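Local coordinates for uncharacterized protein (Sinorhizobium meliloti, PDB 4DNH) that is of unknown function but folds as a TIM barrel and probably belongs to the dihydrodipicolinate synthase family, at residues R35-A40 with A288-L293; E262-D267 with A274-F279. One frame throughout, in Å; residues are numbered along the deposited sequence.

Contact 1: residues R35-A40 with A288-L293; sequences RVAFAA and AALEAL
R35 and L290 mark the closest backbone approach, their CA atoms 7.2 Å apart, where the residues leading into strand 37-40 meet helix 283-294; no hydrogen bond crosses, and side chains alone bridge the gap. L290 reaches toward the strand with its two methyls divided between two residues. CD1 rests against the methyl of A37, with A37 CB 3.4 Å from L290 CD1, and L290 CD2 lies 4.1 Å from R35 CB. One turn further along the helix, L293 meets the outer part of the arginine. Its side chain crosses that of R35 at about a right angle, L293 CD1 sitting 3.8 Å from R35 CG and over one face of the guanidinium, 3.7 Å above the plane and displaced toward the rim. L293 CD2 adds a touch on R35 NH2 at 4.0 Å. In the TIM barrel, strand 37-40 is the first of eight parallel strands, and helix 283-294 comes after the last strand, beyond the short helix 278-281, and packs on the outside of the barrel; it also meets helix 298-305 through A289 and L293. The bend in the R35 chain at chi2 (-75°) carries the guanidinium past L293, and R35 NE donates to the carbonyl oxygen of I264, which ties the charged end to helix 260-265. An alanine here would keep CB beside L290 but is likely to open a gap against L293 CD1 and leave the carbonyl of I264 without its NE partner.

Contact 2: residues E262-D267 with A274-F279; sequences ELIAGD and ALLGIF
The terminal methyl of I264 is the single bump of this contact, and A274, L276 and F279 together form the hollow that receives it. CD1 of I264 approaches the ring of F279 obliquely, 3.6 Å from F279 CZ, the two side chains coming from opposite directions. The A274 methyl bounds the hollow nearer the start of the strand, its CB 3.8 Å from I264 CD1, and L276 CD1 borders it, 4.1 Å from I264 CD1. The floor is itself packed: L276 CD1 lies over the centre of one face of the F279 ring, 3.6 Å above the plane. Helix 260-265 links strands 251-254 and 273-276 in a beta-alpha-beta unit, the last such unit of the barrel, and I264 points from it toward strand 273-276 and also touches T254 of strand 251-254. With CG1 anti to its carbonyl carbon (chi1 -63°) and chi2 extended at 168°, the isoleucine projects CD1 across the 7.0 Å between the CA atoms of I264 and A274. Y260, at the start of the same helix, lies against L276 and F279. Helix 260-265 ends before G266, which leaves helical angles with a positive phi, and D267 beyond it forms salt bridges with R243 and R244.

Overall arrangement
Contacts 1 and 2 lie side by side at the seam where the barrel closes, their centres about 8 Å apart. Strands 37-40 and 273-276 are neighbours in the sheet, and the probable hydrogen bond from F38 N to A274 O, 2.7 Å, is one of those joining them. Outside the sheet, the probable R35 NE to I264 O bond, 2.8 Å, joins the loop before strand 37-40 to helix 260-265. A39 CB also packs on F279 C at 3.7 Å, where short helix 278-281 leads into helix 283-294. A glycerol, probably from the crystallisation liquor, lies about 4 Å from the L276 side chain, and its O3 is hydrogen-bonded to G277 N, so contact 2 borders its site.

Contact 1: residues R35-A40 with A288-L293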
ATOM      1  N   ARG A  35      -3.652  14.272 -10.309  1.00 55.23           N
ATOM      2  CA  ARG A  35      -4.161  13.002  -9.799  1.00 52.37           C
ATOM      3  C   ARG A  35      -4.285  13.075  -8.289  1.00 51.25           C
ATOM      4  O   ARG A  35      -3.589  13.868  -7.660  1.00 51.08           O
ATOM      5  CB  ARG A  35      -3.201  11.864 -10.145  1.00 51.84           C
ATOM      6  CG  ARG A  35      -3.000  11.602 -11.629  1.00 53.62           C
ATOM      7  CD  ARG A  35      -4.187  10.891 -12.242  1.00 54.27           C
ATOM      8  NE  ARG A  35      -3.988  10.668 -13.673  1.00 56.18           N
ATOM      9  CZ  ARG A  35      -4.336  11.533 -14.621  1.00 57.52           C
ATOM     10  NH1 ARG A  35      -4.909  12.688 -14.302  1.00 57.11           N
ATOM     11  NH2 ARG A  35      -4.108  11.245 -15.893  1.00 58.40           N
ATOM     12  N   VAL A  36      -5.157  12.237  -7.719  1.00 50.98           N
ATOM     13  CA  VAL A  36      -5.197  11.967  -6.271  1.00 49.43           C
ATOM     14  C   VAL A  36      -4.413  10.691  -5.923  1.00 49.67           C
ATOM     15  O   VAL A  36      -4.842   9.567  -6.229  1.00 49.78           O
ATOM     16  CB  VAL A  36      -6.644  11.842  -5.754  1.00 50.94           C
ATOM     17  CG1 VAL A  36      -6.660  11.582  -4.250  1.00 52.42           C
ATOM     18  CG2 VAL A  36      -7.429  13.102  -6.078  1.00 49.95           C
ATOM     19  N   ALA A  37      -3.265  10.877  -5.270  1.00 47.80           N
ATOM     20  CA  ALA A  37      -2.306   9.803  -5.031  1.00 42.00           C
ATOM     21  C   ALA A  37      -2.056   9.607  -3.558  1.00 42.27           C
ATOM     22  O   ALA A  37      -1.678  10.552  -2.865  1.00 43.05           O
ATOM     23  CB  ALA A  37      -0.998  10.111  -5.727  1.00 39.65           C
ATOM     24  N   PHE A  38      -2.255   8.371  -3.092  1.00 42.41           N
ATOM     25  CA  PHE A  38      -1.919   7.957  -1.737  1.00 42.52           C
ATOM     26  C   PHE A  38      -0.779   6.962  -1.797  1.00 45.14           C
ATOM     27  O   PHE A  38      -0.733   6.100  -2.684  1.00 47.73           O
ATOM     28  CB  PHE A  38      -3.062   7.162  -1.118  1.00 42.89           C
ATOM     29  CG  PHE A  38      -4.247   7.980  -0.708  1.00 42.42           C
ATOM     30  CD1 PHE A  38      -5.286   8.213  -1.599  1.00 42.19           C
ATOM     31  CD2 PHE A  38      -4.365   8.441   0.591  1.00 39.98           C
ATOM     32  CE1 PHE A  38      -6.399   8.942  -1.207  1.00 42.88           C
ATOM     33  CE2 PHE A  38      -5.480   9.159   0.985  1.00 40.93           C
ATOM     34  CZ  PHE A  38      -6.494   9.416   0.086  1.00 41.48           C
ATOM     35  N   ALA A  39       0.107   7.035  -0.818  1.00 42.44           N
ATOM     36  CA  ALA A  39       0.977   5.915  -0.553  1.00 39.32           C
ATOM     37  C   ALA A  39       0.440   5.120   0.650  1.00 42.72           C
ATOM     38  O   ALA A  39       0.092   5.692   1.693  1.00 40.73           O
ATOM     39  CB  ALA A  39       2.393   6.397  -0.323  1.00 35.92           C
ATOM     40  N   ALA A  40       0.326   3.802   0.494  1.00 44.18           N
ATOM     41  CA  ALA A  40       0.008   2.941   1.630  1.00 41.22           C
ATOM     42  C   ALA A  40       1.309   2.753   2.406  1.00 41.68           C
ATOM     43  O   ALA A  40       2.251   2.147   1.895  1.00 44.65           O
ATOM     44  CB  ALA A  40      -0.549   1.611   1.159  1.00 38.93           C
ATOM     45  N   ALA A 288       7.760  13.488  -8.009  1.00 48.46           N
ATOM     46  CA  ALA A 288       8.344  14.192  -9.158  1.00 49.65           C
ATOM     47  C   ALA A 288       7.588  13.911 -10.453  1.00 51.07           C
ATOM     48  O   ALA A 288       7.432  14.798 -11.291  1.00 55.47           O
ATOM     49  CB  ALA A 288       9.816  13.839  -9.318  1.00 48.62           C
ATOM     50  N   ALA A 289       7.113  12.681 -10.606  1.00 48.68           N
ATOM     51  CA  ALA A 289       6.416  12.282 -11.821  1.00 47.84           C
ATOM     52  C   ALA A 289       4.970  12.753 -11.842  1.00 48.27           C
ATOM     53  O   ALA A 289       4.471  13.160 -12.882  1.00 54.29           O
ATOM     54  CB  ALA A 289       6.512  10.782 -12.024  1.00 45.95           C
ATOM     55  N   LEU A 290       4.302  12.709 -10.702  1.00 46.24           N
ATOM     56  CA  LEU A 290       2.957  13.250 -10.599  1.00 49.64           C
ATOM     57  C   LEU A 290       2.935  14.756 -10.860  1.00 53.94           C
ATOM     58  O   LEU A 290       1.933  15.290 -11.342  1.00 56.41           O
ATOM     59  CB  LEU A 290       2.350  12.943  -9.229  1.00 48.79           C
ATOM     60  CG  LEU A 290       1.963  11.488  -8.944  1.00 46.07           C
ATOM     61  CD1 LEU A 290       1.708  11.296  -7.462  1.00 45.10           C
ATOM     62  CD2 LEU A 290       0.761  11.031  -9.748  1.00 45.13           C
ATOM     63  N   GLU A 291       4.034  15.438 -10.551  1.00 55.01           N
ATOM     64  CA  GLU A 291       4.149  16.850 -10.879  1.00 58.98           C
ATOM     65  C   GLU A 291       4.231  17.051 -12.391  1.00 60.49           C
ATOM     66  O   GLU A 291       3.507  17.881 -12.949  1.00 62.82           O
ATOM     67  CB  GLU A 291       5.351  17.492 -10.193  1.00 61.85           C
ATOM     68  CG  GLU A 291       5.430  18.995 -10.441  1.00 68.85           C
ATOM     69  CD  GLU A 291       6.740  19.626  -9.993  1.00 76.74           C
ATOM     70  OE1 GLU A 291       7.601  18.924  -9.417  1.00 76.71           O
ATOM     71  OE2 GLU A 291       6.911  20.841 -10.224  1.00 82.06           O
ATOM     72  N   ALA A 292       5.108  16.294 -13.047  1.00 60.60           N
ATOM     73  CA  ALA A 292       5.246  16.349 -14.506  1.00 63.28           C
ATOM     74  C   ALA A 292       3.919  16.043 -15.223  1.00 63.28           C
ATOM     75  O   ALA A 292       3.533  16.764 -16.145  1.00 65.77           O
ATOM     76  CB  ALA A 292       6.352  15.418 -14.978  1.00 63.25           C
ATOM     77  N   LEU A 293       3.216  14.996 -14.780  1.00 59.57           N
ATOM     78  CA  LEU A 293       1.892  14.649 -15.309  1.00 57.56           C
ATOM     79  C   LEU A 293       0.886  15.791 -15.146  1.00 59.88           C
ATOM     80  O   LEU A 293       0.108  16.074 -16.069  1.00 64.01           O
ATOM     81  CB  LEU A 293       1.354  13.413 -14.606  1.00 54.36           C
ATOM     82  CG  LEU A 293       0.483  12.385 -15.323  1.00 54.40           C
ATOM     83  CD1 LEU A 293      -0.261  11.574 -14.275  1.00 53.86           C
ATOM     84  CD2 LEU A 293      -0.496  12.974 -16.319  1.00 55.45           C
TER

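Contact 2: residues E262-D267 with A274-F279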
ATOM      1  N   GLU A 262       1.180   2.973 -16.489  1.00 54.31           N
ATOM      2  CA  GLU A 262       0.232   2.864 -17.597  1.00 54.86           C
ATOM      3  C   GLU A 262      -1.175   3.291 -17.194  1.00 53.63           C
ATOM      4  O   GLU A 262      -1.851   4.007 -17.948  1.00 56.83           O
ATOM      5  CB  GLU A 262       0.194   1.431 -18.158  1.00 56.79           C
ATOM      6  CG  GLU A 262      -0.718   1.275 -19.371  1.00 61.72           C
ATOM      7  CD  GLU A 262      -0.996  -0.174 -19.768  1.00 69.96           C
ATOM      8  OE1 GLU A 262      -0.129  -1.045 -19.525  1.00 70.91           O
ATOM      9  OE2 GLU A 262      -2.085  -0.440 -20.348  1.00 70.36           O
ATOM     10  N   LEU A 263      -1.609   2.844 -16.018  1.00 49.22           N
ATOM     11  CA  LEU A 263      -2.967   3.104 -15.542  1.00 49.29           C
ATOM     12  C   LEU A 263      -3.184   4.540 -15.076  1.00 49.68           C
ATOM     13  O   LEU A 263      -4.224   5.135 -15.389  1.00 51.55           O
ATOM     14  CB  LEU A 263      -3.351   2.113 -14.441  1.00 50.28           C
ATOM     15  CG  LEU A 263      -3.296   0.623 -14.809  1.00 51.69           C
ATOM     16  CD1 LEU A 263      -3.259  -0.241 -13.559  1.00 50.19           C
ATOM     17  CD2 LEU A 263      -4.474   0.256 -15.686  1.00 52.91           C
ATOM     18  N   ILE A 264      -2.209   5.097 -14.340  1.00 48.22           N
ATOM     19  CA  ILE A 264      -2.279   6.488 -13.861  1.00 47.17           C
ATOM     20  C   ILE A 264      -2.338   7.486 -15.034  1.00 49.97           C
ATOM     21  O   ILE A 264      -3.195   8.367 -15.053  1.00 49.43           O
ATOM     22  CB  ILE A 264      -1.164   6.806 -12.843  1.00 44.72           C
ATOM     23  CG1 ILE A 264      -1.341   5.934 -11.591  1.00 43.06           C
ATOM     24  CG2 ILE A 264      -1.199   8.263 -12.412  1.00 44.45           C
ATOM     25  CD1 ILE A 264      -0.163   5.928 -10.629  1.00 40.04           C
ATOM     26  N   ALA A 265      -1.460   7.312 -16.024  1.00 53.47           N
ATOM     27  CA  ALA A 265      -1.493   8.113 -17.259  1.00 55.99           C
ATOM     28  C   ALA A 265      -2.812   7.918 -18.019  1.00 60.74           C
ATOM     29  O   ALA A 265      -3.344   8.855 -18.602  1.00 61.84           O
ATOM     30  CB  ALA A 265      -0.305   7.780 -18.156  1.00 53.20           C
ATOM     31  N   GLY A 266      -3.336   6.697 -18.001  1.00 63.49           N
ATOM     32  CA  GLY A 266      -4.632   6.403 -18.614  1.00 63.62           C
ATOM     33  C   GLY A 266      -4.635   6.239 -20.125  1.00 63.73           C
ATOM     34  O   GLY A 266      -3.600   6.329 -20.787  1.00 62.17           O
ATOM     35  N   ASP A 267      -5.821   5.986 -20.663  1.00 65.70           N
ATOM     36  CA  ASP A 267      -6.009   5.848 -22.094  1.00 68.86           C
ATOM     37  C   ASP A 267      -6.898   6.954 -22.651  1.00 74.16           C
ATOM     38  O   ASP A 267      -7.154   7.958 -21.981  1.00 73.38           O
ATOM     39  CB  ASP A 267      -6.568   4.457 -22.449  1.00 68.28           C
ATOM     40  CG  ASP A 267      -7.558   3.915 -21.410  1.00 66.49           C
ATOM     41  OD1 ASP A 267      -8.428   4.677 -20.916  1.00 66.36           O
ATOM     42  OD2 ASP A 267      -7.466   2.699 -21.107  1.00 65.23           O
ATOM     43  N   ALA A 274      -4.511   6.877  -7.582  1.00 49.16           N
ATOM     44  CA  ALA A 274      -3.505   5.985  -7.012  1.00 45.50           C
ATOM     45  C   ALA A 274      -3.583   5.812  -5.510  1.00 44.08           C
ATOM     46  O   ALA A 274      -3.722   6.769  -4.764  1.00 43.41           O
ATOM     47  CB  ALA A 274      -2.111   6.440  -7.406  1.00 43.99           C
ATOM     48  N   LEU A 275      -3.488   4.565  -5.082  1.00 45.32           N
ATOM     49  CA  LEU A 275      -3.386   4.210  -3.679  1.00 44.37           C
ATOM     50  C   LEU A 275      -2.519   2.948  -3.672  1.00 43.83           C
ATOM     51  O   LEU A 275      -3.005   1.811  -3.793  1.00 43.14           O
ATOM     52  CB  LEU A 275      -4.777   3.975  -3.092  1.00 44.71           C
ATOM     53  CG  LEU A 275      -4.948   4.001  -1.573  1.00 46.13           C
ATOM     54  CD1 LEU A 275      -6.439   3.924  -1.284  1.00 48.42           C
ATOM     55  CD2 LEU A 275      -4.195   2.850  -0.901  1.00 44.27           C
ATOM     56  N   LEU A 276      -1.220   3.183  -3.546  1.00 43.27           N
ATOM     57  CA  LEU A 276      -0.211   2.184  -3.858  1.00 41.71           C
ATOM     58  C   LEU A 276       0.804   2.000  -2.743  1.00 41.04           C
ATOM     59  O   LEU A 276       1.324   2.978  -2.193  1.00 39.70           O
ATOM     60  CB  LEU A 276       0.540   2.609  -5.125  1.00 41.43           C
ATOM     61  CG  LEU A 276      -0.210   2.511  -6.449  1.00 41.19           C
ATOM     62  CD1 LEU A 276       0.469   3.385  -7.494  1.00 41.29           C
ATOM     63  CD2 LEU A 276      -0.277   1.068  -6.915  1.00 40.71           C
ATOM     64  N   GLY A 277       1.111   0.741  -2.436  1.00 41.09           N
ATOM     65  CA  GLY A 277       2.244   0.414  -1.572  1.00 38.28           C
ATOM     66  C   GLY A 277       3.577   0.761  -2.230  1.00 38.87           C
ATOM     67  O   GLY A 277       4.533   1.074  -1.535  1.00 39.78           O
ATOM     68  N   ILE A 278       3.651   0.724  -3.564  1.00 38.01           N
ATOM     69  CA  ILE A 278       4.902   1.088  -4.238  1.00 38.82           C
ATOM     70  C   ILE A 278       5.234   2.585  -4.071  1.00 41.52           C
ATOM     71  O   ILE A 278       6.401   2.967  -4.029  1.00 46.24           O
ATOM     72  CB  ILE A 278       4.965   0.615  -5.727  1.00 38.92           C
ATOM     73  CG1 ILE A 278       6.325   0.934  -6.374  1.00 38.30           C
ATOM     74  CG2 ILE A 278       3.855   1.235  -6.568  1.00 41.74           C
ATOM     75  CD1 ILE A 278       7.490   0.149  -5.819  1.00 38.87           C
ATOM     76  N   PHE A 279       4.210   3.425  -3.953  1.00 39.91           N
ATOM     77  CA  PHE A 279       4.428   4.858  -3.779  1.00 39.40           C
ATOM     78  C   PHE A 279       5.107   5.204  -2.462  1.00 42.20           C
ATOM     79  O   PHE A 279       5.730   6.252  -2.330  1.00 43.34           O
ATOM     80  CB  PHE A 279       3.126   5.622  -3.961  1.00 38.09           C
ATOM     81  CG  PHE A 279       2.830   5.943  -5.396  1.00 38.78           C
ATOM     82  CD1 PHE A 279       3.602   5.390  -6.416  1.00 38.33           C
ATOM     83  CD2 PHE A 279       1.773   6.763  -5.728  1.00 39.68           C
ATOM     84  CE1 PHE A 279       3.344   5.675  -7.731  1.00 40.72           C
ATOM     85  CE2 PHE A 279       1.502   7.054  -7.047  1.00 41.90           C
ATOM     86  CZ  PHE A 279       2.289   6.511  -8.055  1.00 43.04           C
TER